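Local coordinates for protein carboxyl esterase NP (Bacillus subtilis, PDB 4CCW) that hydrolyses carboxylic esters to an alcohol and a carboxylate, as a carboxylesterase of the alpha/beta hydrolase fold, at residues 38-43 with 110-115. Sequence-based numbering, arbitrary orientation.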
ATOM      1  N   SER A  38      18.986   3.604   0.611  1.00 59.89           N
ATOM      2  CA  SER A  38      19.484   2.942   1.806  1.00 61.50           C
ATOM      3  C   SER A  38      18.739   3.454   3.035  1.00 60.78           C
ATOM      4  O   SER A  38      18.608   4.658   3.231  1.00 61.53           O
ATOM      5  CB  SER A  38      20.991   3.181   1.952  1.00 65.79           C
ATOM      6  OG  SER A  38      21.502   2.494   3.079  1.00 67.79           O
ATOM      7  N   THR A  39      18.231   2.533   3.849  1.00 38.47           N
ATOM      8  CA  THR A  39      17.561   2.886   5.107  1.00 37.66           C
ATOM      9  C   THR A  39      18.169   2.021   6.198  1.00 38.37           C
ATOM     10  O   THR A  39      18.909   1.084   5.894  1.00 39.65           O
ATOM     11  CB  THR A  39      16.035   2.618   5.084  1.00 35.55           C
ATOM     12  OG1 THR A  39      15.790   1.207   5.140  1.00 35.47           O
ATOM     13  CG2 THR A  39      15.362   3.222   3.841  1.00 34.84           C
ATOM     14  N   ARG A  40      17.857   2.321   7.458  1.00 38.45           N
ATOM     15  CA  ARG A  40      18.436   1.572   8.589  1.00 39.38           C
ATOM     16  C   ARG A  40      17.925   0.130   8.609  1.00 39.36           C
ATOM     17  O   ARG A  40      18.483  -0.728   9.305  1.00 39.67           O
ATOM     18  CB  ARG A  40      18.155   2.273   9.928  1.00 39.67           C
ATOM     19  CG  ARG A  40      16.725   2.141  10.440  1.00 38.63           C
ATOM     20  CD  ARG A  40      16.457   3.024  11.647  1.00 38.85           C
ATOM     21  NE  ARG A  40      16.193   4.410  11.258  1.00 38.52           N
ATOM     22  CZ  ARG A  40      15.970   5.399  12.119  1.00 39.13           C
ATOM     23  NH1 ARG A  40      15.971   5.165  13.431  1.00 39.61           N
ATOM     24  NH2 ARG A  40      15.743   6.624  11.668  1.00 38.77           N
ATOM     25  N   PHE A  41      16.852  -0.121   7.856  1.00 38.20           N
ATOM     26  CA  PHE A  41      16.303  -1.470   7.728  1.00 38.16           C
ATOM     27  C   PHE A  41      16.431  -2.047   6.319  1.00 37.96           C
ATOM     28  O   PHE A  41      15.764  -3.028   5.980  1.00 36.85           O
ATOM     29  CB  PHE A  41      14.862  -1.529   8.249  1.00 37.27           C
ATOM     30  CG  PHE A  41      14.740  -1.195   9.710  1.00 38.25           C
ATOM     31  CD1 PHE A  41      15.367  -1.978  10.676  1.00 39.65           C
ATOM     32  CD2 PHE A  41      14.006  -0.089  10.120  1.00 37.48           C
ATOM     33  CE1 PHE A  41      15.264  -1.659  12.024  1.00 40.63           C
ATOM     34  CE2 PHE A  41      13.902   0.238  11.459  1.00 37.84           C
ATOM     35  CZ  PHE A  41      14.526  -0.550  12.414  1.00 39.16           C
ATOM     36  N   GLY A  42      17.310  -1.454   5.510  1.00 38.12           N
ATOM     37  CA  GLY A  42      17.713  -2.085   4.259  1.00 38.23           C
ATOM     38  C   GLY A  42      17.380  -1.303   3.012  1.00 37.86           C
ATOM     39  O   GLY A  42      16.728  -0.250   3.071  1.00 36.01           O
ATOM     40  N   GLN A  43      17.838  -1.827   1.876  1.00 38.77           N
ATOM     41  CA  GLN A  43      17.682  -1.149   0.590  1.00 39.08           C
ATOM     42  C   GLN A  43      16.234  -1.189   0.120  1.00 37.33           C
ATOM     43  O   GLN A  43      15.640  -2.263  -0.031  1.00 36.42           O
ATOM     44  CB  GLN A  43      18.607  -1.758  -0.469  1.00 40.96           C
ATOM     45  CG  GLN A  43      20.090  -1.714  -0.109  1.00 44.33           C
ATOM     46  CD  GLN A  43      20.712  -0.339  -0.265  1.00 45.09           C
ATOM     47  OE1 GLN A  43      20.128   0.560  -0.867  1.00 45.12           O
ATOM     48  NE2 GLN A  43      21.917  -0.174   0.264  1.00 47.29           N
ATOM     49  N   TRP A 110      11.633   3.425   9.400  1.00 32.90           N
ATOM     50  CA  TRP A 110      12.013   3.025   8.039  1.00 33.07           C
ATOM     51  C   TRP A 110      11.546   4.087   7.067  1.00 32.76           C
ATOM     52  O   TRP A 110      12.319   4.599   6.254  1.00 32.81           O
ATOM     53  CB  TRP A 110      11.432   1.639   7.686  1.00 32.73           C
ATOM     54  CG  TRP A 110      11.352   1.395   6.194  1.00 32.72           C
ATOM     55  CD1 TRP A 110      12.405   1.147   5.315  1.00 33.64           C
ATOM     56  CD2 TRP A 110      10.150   1.427   5.349  1.00 32.10           C
ATOM     57  NE1 TRP A 110      11.952   1.011   4.025  1.00 33.72           N
ATOM     58  CE2 TRP A 110      10.604   1.167   3.976  1.00 32.44           C
ATOM     59  CE3 TRP A 110       8.790   1.614   5.586  1.00 30.58           C
ATOM     60  CZ2 TRP A 110       9.720   1.122   2.908  1.00 31.78           C
ATOM     61  CZ3 TRP A 110       7.910   1.570   4.497  1.00 30.24           C
ATOM     62  CH2 TRP A 110       8.365   1.323   3.193  1.00 30.50           C
ATOM     63  N   LEU A 111      10.276   4.454   7.177  1.00 31.39           N
ATOM     64  CA  LEU A 111       9.691   5.450   6.287  1.00 31.37           C
ATOM     65  C   LEU A 111      10.302   6.839   6.507  1.00 32.17           C
ATOM     66  O   LEU A 111      10.464   7.605   5.548  1.00 32.25           O
ATOM     67  CB  LEU A 111       8.168   5.455   6.436  1.00 30.17           C
ATOM     68  CG  LEU A 111       7.318   6.143   5.358  1.00 29.95           C
ATOM     69  CD1 LEU A 111       7.707   5.730   3.943  1.00 29.88           C
ATOM     70  CD2 LEU A 111       5.852   5.848   5.620  1.00 28.93           C
ATOM     71  N   LEU A 112      10.629   7.158   7.761  1.00 32.53           N
ATOM     72  CA  LEU A 112      11.378   8.378   8.084  1.00 33.97           C
ATOM     73  C   LEU A 112      12.630   8.471   7.208  1.00 35.03           C
ATOM     74  O   LEU A 112      12.829   9.473   6.515  1.00 35.48           O
ATOM     75  CB  LEU A 112      11.755   8.417   9.576  1.00 34.81           C
ATOM     76  CG  LEU A 112      12.688   9.547  10.061  1.00 36.41           C
ATOM     77  CD1 LEU A 112      12.068  10.916   9.847  1.00 36.46           C
ATOM     78  CD2 LEU A 112      13.059   9.370  11.530  1.00 37.16           C
ATOM     79  N   ASP A 113      13.451   7.416   7.232  1.00 35.45           N
ATOM     80  CA  ASP A 113      14.652   7.324   6.397  1.00 36.66           C
ATOM     81  C   ASP A 113      14.379   7.555   4.909  1.00 36.23           C
ATOM     82  O   ASP A 113      15.116   8.273   4.239  1.00 36.75           O
ATOM     83  CB  ASP A 113      15.322   5.954   6.561  1.00 37.11           C
ATOM     84  CG  ASP A 113      15.912   5.739   7.942  1.00 37.78           C
ATOM     85  OD1 ASP A 113      15.984   6.689   8.750  1.00 38.50           O
ATOM     86  OD2 ASP A 113      16.320   4.594   8.212  1.00 38.33           O
ATOM     87  N   VAL A 114      13.348   6.907   4.389  1.00 34.92           N
ATOM     88  CA  VAL A 114      12.940   7.102   2.997  1.00 34.73           C
ATOM     89  C   VAL A 114      12.668   8.589   2.711  1.00 34.71           C
ATOM     90  O   VAL A 114      13.207   9.151   1.750  1.00 35.03           O
ATOM     91  CB  VAL A 114      11.688   6.262   2.666  1.00 33.50           C
ATOM     92  CG1 VAL A 114      11.162   6.603   1.281  1.00 33.62           C
ATOM     93  CG2 VAL A 114      11.993   4.773   2.777  1.00 33.65           C
ATOM     94  N   PHE A 115      11.842   9.216   3.555  1.00 34.19           N
ATOM     95  CA  PHE A 115      11.531  10.643   3.431  1.00 34.46           C
ATOM     96  C   PHE A 115      12.812  11.477   3.455  1.00 36.09           C
ATOM     97  O   PHE A 115      13.046  12.279   2.551  1.00 36.00           O
ATOM     98  CB  PHE A 115      10.612  11.090   4.575  1.00 34.24           C
ATOM     99  CG  PHE A 115       9.135  10.945   4.293  1.00 33.47           C
ATOM    100  CD1 PHE A 115       8.572   9.714   3.955  1.00 32.63           C
ATOM    101  CD2 PHE A 115       8.290  12.039   4.444  1.00 33.41           C
ATOM    102  CE1 PHE A 115       7.206   9.594   3.716  1.00 32.10           C
ATOM    103  CE2 PHE A 115       6.918  11.927   4.210  1.00 32.53           C
ATOM    104  CZ  PHE A 115       6.375  10.695   3.861  1.00 31.54           C
TER
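Thr39 and Asp113 bring their CA atoms to 5.5 Å where the type I turn Thr39–Gly42, a hairpin turn between strands 32-39 and 42-49, meets helix 104-118. Asp113 suits this place because one carboxylate can take a backbone N-H and both side-chain donors. OD2 accepts from Arg40 N at 2.8 Å, on its anti side and nearly straight (168°), and from Arg40 NE on its syn side, the two donors reaching it from opposite faces of the carboxylate. OD1 takes Arg40 NH2 at 2.9 Å, completing a side-on, two-nitrogen salt bridge. Arginine suits this grip by offering two N-H groups in one plane; its chain bends at chi3 (80°), and guanidinium and carboxylate planes lie 23° apart. Thr39 uses both branches: OG1 lies at the edge of the Trp110 ring, 3.4 Å from CD1, while also accepting from Phe41 N in an ST turn and donating to Gly42 O; CG2 packs against Val114 CG2. The indole NE1 hydrogen-bonds to Thr44 OG1, on strand 42-49. The ring edge of Phe41 leans on Trp110 CB. With Asp113 replaced by an alanine, Arg40 N and the guanidinium would probably lose their shared acceptor, leaving the arginine freer to turn. One carboxylate thus ties the hairpin turn to the helix through backbone and charge together.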